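Local coordinates for glycosyl hydrolase family 2, TIM barrel domain protein (Parabacteroides merdae ATCC 43184, PDB 6DXU) that probably hydrolyses beta-glucuronide conjugates in the human gut, as a bacterial beta-glucuronidase of glycoside hydrolase family 2, at residues Arg570-Thr581 and Asn682-Gly690; Ile207-Leu217 and Glu302-Thr310. One frame throughout, in Å; residues are numbered along the deposited sequence.

Interaction 1. Residues Arg570-Thr581 and Asn682-Gly690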
# COMPACT_ATOMS: atom_id res chain seq x y z
N ARG D 570 23.96 -16.66 -52.23
CA ARG D 570 23.18 -16.48 -53.45
C ARG D 570 21.92 -15.66 -53.19
O ARG D 570 21.48 -14.89 -54.05
CB ARG D 570 22.83 -17.84 -54.06
CG ARG D 570 24.06 -18.55 -54.61
CD ARG D 570 23.75 -19.93 -55.16
NE ARG D 570 24.95 -20.52 -55.76
CZ ARG D 570 25.17 -20.61 -57.07
NH1 ARG D 570 24.27 -20.18 -57.94
NH2 ARG D 570 26.30 -21.15 -57.51
N LEU D 571 21.31 -15.84 -52.02
CA LEU D 571 20.13 -15.06 -51.66
C LEU D 571 20.46 -13.57 -51.53
O LEU D 571 19.70 -12.72 -52.00
CB LEU D 571 19.52 -15.59 -50.36
CG LEU D 571 18.26 -14.89 -49.80
CD1 LEU D 571 17.40 -15.90 -49.06
CD2 LEU D 571 18.60 -13.71 -48.86
N ILE D 572 21.57 -13.25 -50.86
CA ILE D 572 21.94 -11.85 -50.70
C ILE D 572 22.30 -11.22 -52.04
O ILE D 572 21.88 -10.10 -52.35
CB ILE D 572 23.09 -11.72 -49.68
CG1 ILE D 572 22.58 -12.12 -48.29
CG2 ILE D 572 23.70 -10.31 -49.70
CD1 ILE D 572 23.71 -12.38 -47.28
N ASP D 573 23.12 -11.94 -52.82
CA ASP D 573 23.49 -11.51 -54.17
C ASP D 573 22.26 -11.08 -54.95
O ASP D 573 22.21 -9.98 -55.53
CB ASP D 573 24.22 -12.69 -54.85
CG ASP D 573 24.85 -12.35 -56.20
OD1 ASP D 573 24.58 -11.29 -56.80
OD2 ASP D 573 25.64 -13.20 -56.66
N TRP D 574 21.22 -11.91 -54.94
CA TRP D 574 20.00 -11.62 -55.68
C TRP D 574 19.36 -10.32 -55.20
O TRP D 574 19.06 -9.42 -56.00
CB TRP D 574 19.02 -12.78 -55.55
CG TRP D 574 17.77 -12.52 -56.32
CD1 TRP D 574 16.62 -11.94 -55.86
CD2 TRP D 574 17.57 -12.76 -57.71
NE1 TRP D 574 15.70 -11.83 -56.87
CE2 TRP D 574 16.26 -12.32 -58.03
CE3 TRP D 574 18.36 -13.31 -58.73
CZ2 TRP D 574 15.73 -12.42 -59.31
CZ3 TRP D 574 17.83 -13.41 -60.00
CH2 TRP D 574 16.52 -12.97 -60.28
N HIS D 575 19.14 -10.19 -53.88
CA HIS D 575 18.52 -8.99 -53.33
C HIS D 575 19.27 -7.73 -53.76
O HIS D 575 18.66 -6.73 -54.16
CB HIS D 575 18.47 -9.06 -51.80
CG HIS D 575 17.35 -9.89 -51.25
ND1 HIS D 575 17.36 -11.27 -51.29
CD2 HIS D 575 16.21 -9.54 -50.61
CE1 HIS D 575 16.27 -11.73 -50.72
NE2 HIS D 575 15.55 -10.70 -50.29
N LEU D 576 20.60 -7.76 -53.65
CA LEU D 576 21.38 -6.56 -53.91
C LEU D 576 21.36 -6.17 -55.38
O LEU D 576 21.33 -4.98 -55.72
CB LEU D 576 22.81 -6.75 -53.42
CG LEU D 576 22.88 -7.00 -51.91
CD1 LEU D 576 24.32 -7.02 -51.42
CD2 LEU D 576 22.06 -5.93 -51.18
N LYS D 577 21.38 -7.15 -56.29
CA LYS D 577 21.33 -6.77 -57.69
C LYS D 577 19.94 -6.29 -58.08
O LYS D 577 19.81 -5.38 -58.91
CB LYS D 577 21.83 -7.91 -58.57
CG LYS D 577 20.92 -9.08 -58.69
CD LYS D 577 20.29 -9.13 -60.07
CE LYS D 577 19.44 -10.38 -60.23
NZ LYS D 577 18.30 -10.19 -61.16
N GLU D 578 18.89 -6.83 -57.45
CA GLU D 578 17.54 -6.31 -57.67
C GLU D 578 17.42 -4.86 -57.22
O GLU D 578 16.73 -4.06 -57.87
CB GLU D 578 16.52 -7.19 -56.96
CG GLU D 578 16.36 -8.59 -57.56
CD GLU D 578 15.69 -8.58 -58.92
OE1 GLU D 578 14.49 -8.95 -59.01
OE2 GLU D 578 16.37 -8.22 -59.91
N GLN D 579 18.06 -4.50 -56.11
CA GLN D 579 17.92 -3.13 -55.61
C GLN D 579 18.51 -2.10 -56.56
O GLN D 579 18.08 -0.94 -56.54
CB GLN D 579 18.55 -3.02 -54.22
CG GLN D 579 17.75 -3.79 -53.17
CD GLN D 579 18.37 -3.74 -51.78
OE1 GLN D 579 19.38 -3.06 -51.55
NE2 GLN D 579 17.76 -4.45 -50.85
N GLU D 580 19.45 -2.48 -57.41
CA GLU D 580 19.97 -1.53 -58.39
C GLU D 580 18.93 -1.13 -59.44
O GLU D 580 19.15 -0.15 -60.16
CB GLU D 580 21.22 -2.09 -59.06
CG GLU D 580 22.38 -2.27 -58.08
CD GLU D 580 23.68 -2.68 -58.74
OE1 GLU D 580 23.71 -2.78 -59.99
OE2 GLU D 580 24.67 -2.89 -58.02
N THR D 581 17.81 -1.85 -59.53
CA THR D 581 16.77 -1.57 -60.52
C THR D 581 15.46 -1.14 -59.88
O THR D 581 14.40 -1.27 -60.50
CB THR D 581 16.55 -2.79 -61.42
OG1 THR D 581 15.93 -3.84 -60.66
CG2 THR D 581 17.88 -3.29 -61.98
N ASN D 682 29.42 -7.15 -63.88
CA ASN D 682 28.11 -6.66 -64.31
C ASN D 682 27.08 -7.17 -63.30
O ASN D 682 26.69 -8.33 -63.35
CB ASN D 682 27.80 -7.14 -65.72
CG ASN D 682 26.37 -6.88 -66.15
OD1 ASN D 682 25.61 -6.15 -65.49
ND2 ASN D 682 25.98 -7.46 -67.28
N SER D 683 26.61 -6.26 -62.42
CA SER D 683 25.73 -6.65 -61.31
C SER D 683 24.55 -7.48 -61.78
O SER D 683 24.12 -8.42 -61.09
CB SER D 683 25.22 -5.41 -60.57
OG SER D 683 26.21 -4.80 -59.76
N GLN D 684 23.99 -7.14 -62.94
CA GLN D 684 22.79 -7.84 -63.39
C GLN D 684 23.08 -9.23 -63.95
O GLN D 684 22.13 -10.00 -64.13
CB GLN D 684 22.06 -6.99 -64.43
CG GLN D 684 21.56 -5.67 -63.87
CD GLN D 684 20.72 -5.85 -62.61
OE1 GLN D 684 19.76 -6.62 -62.59
NE2 GLN D 684 21.10 -5.15 -61.55
N ASP D 685 24.35 -9.57 -64.21
CA ASP D 685 24.71 -10.89 -64.71
C ASP D 685 24.92 -11.83 -63.52
O ASP D 685 26.04 -12.14 -63.11
CB ASP D 685 25.95 -10.81 -65.59
CG ASP D 685 26.33 -12.16 -66.19
OD1 ASP D 685 25.55 -13.12 -66.09
OD2 ASP D 685 27.44 -12.25 -66.75
N TYR D 686 23.81 -12.29 -62.97
CA TYR D 686 23.74 -13.08 -61.75
C TYR D 686 24.08 -14.54 -62.03
O TYR D 686 23.63 -15.10 -63.02
CB TYR D 686 22.32 -12.97 -61.16
CG TYR D 686 22.05 -13.82 -59.93
CD1 TYR D 686 21.54 -15.11 -60.06
CD2 TYR D 686 22.29 -13.33 -58.65
CE1 TYR D 686 21.28 -15.89 -58.93
CE2 TYR D 686 22.03 -14.11 -57.52
CZ TYR D 686 21.54 -15.38 -57.67
OH TYR D 686 21.28 -16.15 -56.56
N PRO D 687 24.82 -15.21 -61.12
CA PRO D 687 25.32 -14.67 -59.85
C PRO D 687 26.73 -14.11 -59.90
O PRO D 687 27.46 -14.30 -60.89
CB PRO D 687 25.27 -15.88 -58.92
CG PRO D 687 25.58 -17.04 -59.83
CD PRO D 687 24.91 -16.69 -61.16
N ALA D 688 27.12 -13.44 -58.81
CA ALA D 688 28.47 -12.90 -58.62
C ALA D 688 28.79 -11.78 -59.61
O ALA D 688 29.96 -11.52 -59.91
CB ALA D 688 29.53 -14.01 -58.71
N ALA D 689 27.75 -11.08 -60.09
CA ALA D 689 27.95 -9.91 -60.94
C ALA D 689 28.85 -10.25 -62.13
O ALA D 689 29.75 -9.48 -62.49
CB ALA D 689 28.51 -8.74 -60.14
N GLY D 690 28.64 -11.43 -62.72
CA GLY D 690 29.40 -11.88 -63.87
C GLY D 690 30.75 -12.48 -63.57
O GLY D 690 31.40 -13.02 -64.49
O HOH W 1 21.70 -18.57 -57.21
O HOH W 2 24.88 -10.81 -59.52
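The ring of Y686 stands between W574 and P687. W574 turns its edge to one face in a T-shaped pair, planes 89° apart, with CE3 above the ring centre, while CB of P687, which follows a cis peptide bond, lies over the opposite face. With CG anti to the backbone N (chi1 175°), the tyrosine reaches the helix and its OH donates to R570 O at 2.8 Å. That carbonyl also accepts from W574 N inside the helix, and the two donors arrive from opposite faces of its plane. A water links the same hydroxyl to R570 NH1, whereas NH2 of this arginine pairs with E657.

D573 suits its place because a short carboxylate can receive a backbone N-H: its OD2 takes A688 N at 2.6 Å through the syn lone pair, nearly straight at 167°. Y631 and Y661 also bond to this carboxylate, and a second water joins its OD1 to S683 O and A689 N.

Towards the helix end, K577 O accepts NE2 of Q684 at 2.9 Å, the carbonyl oxygen lying in the amide plane. S683 OG, also held by R681, donates to E580 OE2 at 3.0 Å. This is an interdomain contact: one side of TIM-barrel helix 565-579, from R570 onward, docks on a loop of the following beta domain, DUF4982.

Interaction 2. Residues Ile207-Leu217 and Glu302-Thr310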
# COMPACT_ATOMS: atom_id res chain seq x y z
N ILE D 207 21.13 18.91 -22.25
CA ILE D 207 21.52 19.85 -23.30
C ILE D 207 20.84 19.41 -24.58
O ILE D 207 21.14 18.32 -25.08
CB ILE D 207 23.04 19.92 -23.50
CG1 ILE D 207 23.73 20.38 -22.21
CG2 ILE D 207 23.38 20.88 -24.66
CD1 ILE D 207 25.22 20.20 -22.22
N HIS D 208 19.96 20.23 -25.11
CA HIS D 208 19.25 19.91 -26.35
C HIS D 208 19.64 20.90 -27.44
O HIS D 208 19.48 22.11 -27.26
CB HIS D 208 17.74 19.89 -26.14
CG HIS D 208 17.25 18.61 -25.56
ND1 HIS D 208 16.29 18.55 -24.57
CD2 HIS D 208 17.62 17.33 -25.81
CE1 HIS D 208 16.07 17.28 -24.25
NE2 HIS D 208 16.86 16.52 -24.99
N LEU D 209 20.16 20.39 -28.54
CA LEU D 209 20.60 21.20 -29.68
C LEU D 209 19.58 20.99 -30.79
O LEU D 209 19.56 19.94 -31.43
CB LEU D 209 21.99 20.79 -30.13
CG LEU D 209 23.03 20.76 -29.01
CD1 LEU D 209 24.38 20.31 -29.53
CD2 LEU D 209 23.14 22.13 -28.35
N GLU D 210 18.72 21.98 -31.01
CA GLU D 210 17.72 21.91 -32.08
C GLU D 210 18.33 22.52 -33.33
O GLU D 210 18.57 23.73 -33.36
CB GLU D 210 16.44 22.65 -31.73
CG GLU D 210 15.46 21.94 -30.87
CD GLU D 210 14.21 22.79 -30.70
OE1 GLU D 210 14.27 23.74 -29.90
OE2 GLU D 210 13.20 22.55 -31.38
N SER D 211 18.62 21.70 -34.32
CA SER D 211 19.19 22.17 -35.58
C SER D 211 18.19 21.96 -36.70
O SER D 211 17.50 20.93 -36.74
CB SER D 211 20.50 21.45 -35.90
OG SER D 211 20.30 20.05 -35.94
N SER D 212 18.10 22.94 -37.59
CA SER D 212 17.25 22.89 -38.77
C SER D 212 18.01 23.49 -39.94
O SER D 212 18.93 24.29 -39.76
CB SER D 212 15.91 23.61 -38.57
OG SER D 212 16.11 24.94 -38.13
N LEU D 213 17.64 23.06 -41.14
CA LEU D 213 18.36 23.44 -42.35
C LEU D 213 17.36 23.99 -43.36
O LEU D 213 16.36 23.33 -43.66
CB LEU D 213 19.12 22.23 -42.87
CG LEU D 213 20.20 22.41 -43.90
CD1 LEU D 213 21.27 23.34 -43.35
CD2 LEU D 213 20.77 21.02 -44.16
N SER D 214 17.61 25.21 -43.85
CA SER D 214 16.70 25.92 -44.75
C SER D 214 16.43 25.12 -46.04
O SER D 214 17.02 24.06 -46.29
CB SER D 214 17.25 27.30 -45.10
OG SER D 214 18.40 27.21 -45.91
N SER D 215 15.50 25.65 -46.84
CA SER D 215 15.07 24.94 -48.04
C SER D 215 16.24 24.68 -48.99
O SER D 215 16.45 23.54 -49.43
CB SER D 215 13.97 25.74 -48.74
OG SER D 215 12.91 26.02 -47.84
N ASN D 216 17.03 25.71 -49.30
CA ASN D 216 18.15 25.54 -50.22
C ASN D 216 19.40 24.97 -49.56
O ASN D 216 20.43 24.84 -50.22
CB ASN D 216 18.48 26.88 -50.89
CG ASN D 216 18.78 27.97 -49.89
OD1 ASN D 216 19.20 27.69 -48.77
ND2 ASN D 216 18.59 29.22 -50.30
N LEU D 217 19.33 24.62 -48.27
CA LEU D 217 20.42 24.05 -47.48
C LEU D 217 21.59 24.99 -47.20
O LEU D 217 22.64 24.55 -46.74
CB LEU D 217 20.98 22.77 -48.10
CG LEU D 217 20.01 21.70 -48.61
CD1 LEU D 217 20.79 20.55 -49.22
CD2 LEU D 217 19.11 21.20 -47.49
N GLU D 302 30.77 19.48 -23.55
CA GLU D 302 30.50 19.73 -24.96
C GLU D 302 29.54 18.68 -25.48
O GLU D 302 29.38 17.60 -24.91
CB GLU D 302 31.78 19.77 -25.81
CG GLU D 302 32.62 18.54 -25.77
CD GLU D 302 33.82 18.65 -26.70
OE1 GLU D 302 34.68 19.53 -26.46
OE2 GLU D 302 33.90 17.88 -27.68
N GLU D 303 28.87 19.05 -26.56
CA GLU D 303 27.88 18.22 -27.21
C GLU D 303 27.99 18.47 -28.71
O GLU D 303 28.13 19.62 -29.13
CB GLU D 303 26.47 18.53 -26.70
CG GLU D 303 25.39 17.65 -27.28
CD GLU D 303 25.21 16.36 -26.50
OE1 GLU D 303 25.96 16.13 -25.52
OE2 GLU D 303 24.32 15.56 -26.88
N ARG D 304 27.93 17.41 -29.49
CA ARG D 304 28.09 17.49 -30.93
C ARG D 304 26.73 17.41 -31.61
O ARG D 304 25.75 16.90 -31.06
CB ARG D 304 29.00 16.36 -31.42
CG ARG D 304 30.42 16.44 -30.88
CD ARG D 304 31.31 15.37 -31.48
NE ARG D 304 30.68 14.05 -31.46
CZ ARG D 304 31.26 12.94 -31.92
NH1 ARG D 304 32.49 13.00 -32.43
NH2 ARG D 304 30.62 11.78 -31.87
N PHE D 305 26.68 17.93 -32.83
CA PHE D 305 25.46 17.88 -33.62
C PHE D 305 25.85 18.03 -35.09
O PHE D 305 26.99 18.36 -35.41
CB PHE D 305 24.47 18.97 -33.19
CG PHE D 305 24.85 20.36 -33.64
CD1 PHE D 305 25.78 21.10 -32.92
CD2 PHE D 305 24.27 20.93 -34.77
CE1 PHE D 305 26.14 22.38 -33.32
CE2 PHE D 305 24.63 22.21 -35.18
CZ PHE D 305 25.55 22.94 -34.44
N GLY D 306 24.89 17.78 -35.97
CA GLY D 306 25.13 17.93 -37.39
C GLY D 306 23.93 18.52 -38.09
O GLY D 306 22.79 18.39 -37.63
N PHE D 307 24.20 19.20 -39.22
CA PHE D 307 23.18 19.75 -40.09
C PHE D 307 22.93 18.78 -41.23
O PHE D 307 23.86 18.45 -41.98
CB PHE D 307 23.62 21.11 -40.66
CG PHE D 307 23.59 22.25 -39.66
CD1 PHE D 307 22.39 22.79 -39.22
CD2 PHE D 307 24.78 22.79 -39.19
CE1 PHE D 307 22.36 23.84 -38.32
CE2 PHE D 307 24.77 23.85 -38.29
CZ PHE D 307 23.55 24.37 -37.85
N ARG D 308 21.68 18.36 -41.41
CA ARG D 308 21.34 17.56 -42.59
C ARG D 308 19.83 17.59 -42.79
O ARG D 308 19.06 17.72 -41.83
CB ARG D 308 21.85 16.12 -42.48
CG ARG D 308 20.93 15.14 -41.75
CD ARG D 308 20.90 15.40 -40.24
NE ARG D 308 20.07 14.43 -39.54
CZ ARG D 308 18.74 14.53 -39.44
NH1 ARG D 308 18.10 15.56 -39.97
NH2 ARG D 308 18.07 13.59 -38.79
N HIS D 309 19.43 17.49 -44.05
CA HIS D 309 18.03 17.48 -44.46
C HIS D 309 17.65 16.08 -44.91
O HIS D 309 18.37 15.48 -45.71
CB HIS D 309 17.78 18.48 -45.60
CG HIS D 309 16.34 18.60 -45.99
ND1 HIS D 309 15.76 17.79 -46.94
CD2 HIS D 309 15.37 19.44 -45.56
CE1 HIS D 309 14.48 18.11 -47.07
NE2 HIS D 309 14.22 19.11 -46.25
N THR D 310 16.54 15.56 -44.40
CA THR D 310 16.05 14.24 -44.77
C THR D 310 14.63 14.35 -45.29
O THR D 310 13.84 15.19 -44.82
CB THR D 310 16.11 13.26 -43.57
OG1 THR D 310 15.26 13.73 -42.53
CG2 THR D 310 17.52 13.15 -43.05
O HOH W 3 20.24 17.77 -37.74
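The F305 ring has L209 CD1 obliquely against it, 3.8 Å from F305 CD1, and CZ of F307 at its edge, in plane. F307 in turn receives S212 O at its own edge, where CE1 lies 3.7 Å from that oxygen, while S211 CB and L213 CD1 approach obliquely. S211 is small enough to let its CB touch both phenylalanine rings; its OG reaches G306 O through a water that donates to the carbonyl.

L209 also sets CD1 against E303 CG at 3.6 Å. The glutamate, bent at chi2 (87°), gives its methylene groups to this apolar layer and its OE2 to N418, which also bonds the backbone of I207 and L209. At the far end, past the strand 302-305, L213 CD2 rests on the backbone between R308 and H309, and the L217 side chain crosses that of H309 at about a right angle, with L217 CD2 3.6 Å from H309 CB. Branched leucine ends suit the space between the two backbones, which are joined here by side chains.

Segments 207-213 and 302-305 run at 27° to each other, their axes 8.4 Å apart at closest, each in an outermost strand of its own antiparallel sheet. Such face-to-face packing is that of the immunoglobulin-like beta-sandwich of glycoside hydrolase family 2.

How the interactions relate
Interaction 2 closes along the chain before interaction 1 opens, and the two share no strand or helix: their centres lie 37 Å apart and their nearest atoms about 18 Å. Interaction 2 joins the two sheets of the beta-sandwich that precedes the TIM barrel, through strands 203-213 and 297-305, and its second segment runs on into strand 310-312 at the start of the barrel's sheet. Interaction 1 uses a helix late in the barrel sequence, 565-579, which meets the loop between strands 674-680 and 692-696. One contact thus lies within a flanking domain, between its two sheets; the other joins a following domain to the barrel, which connects both.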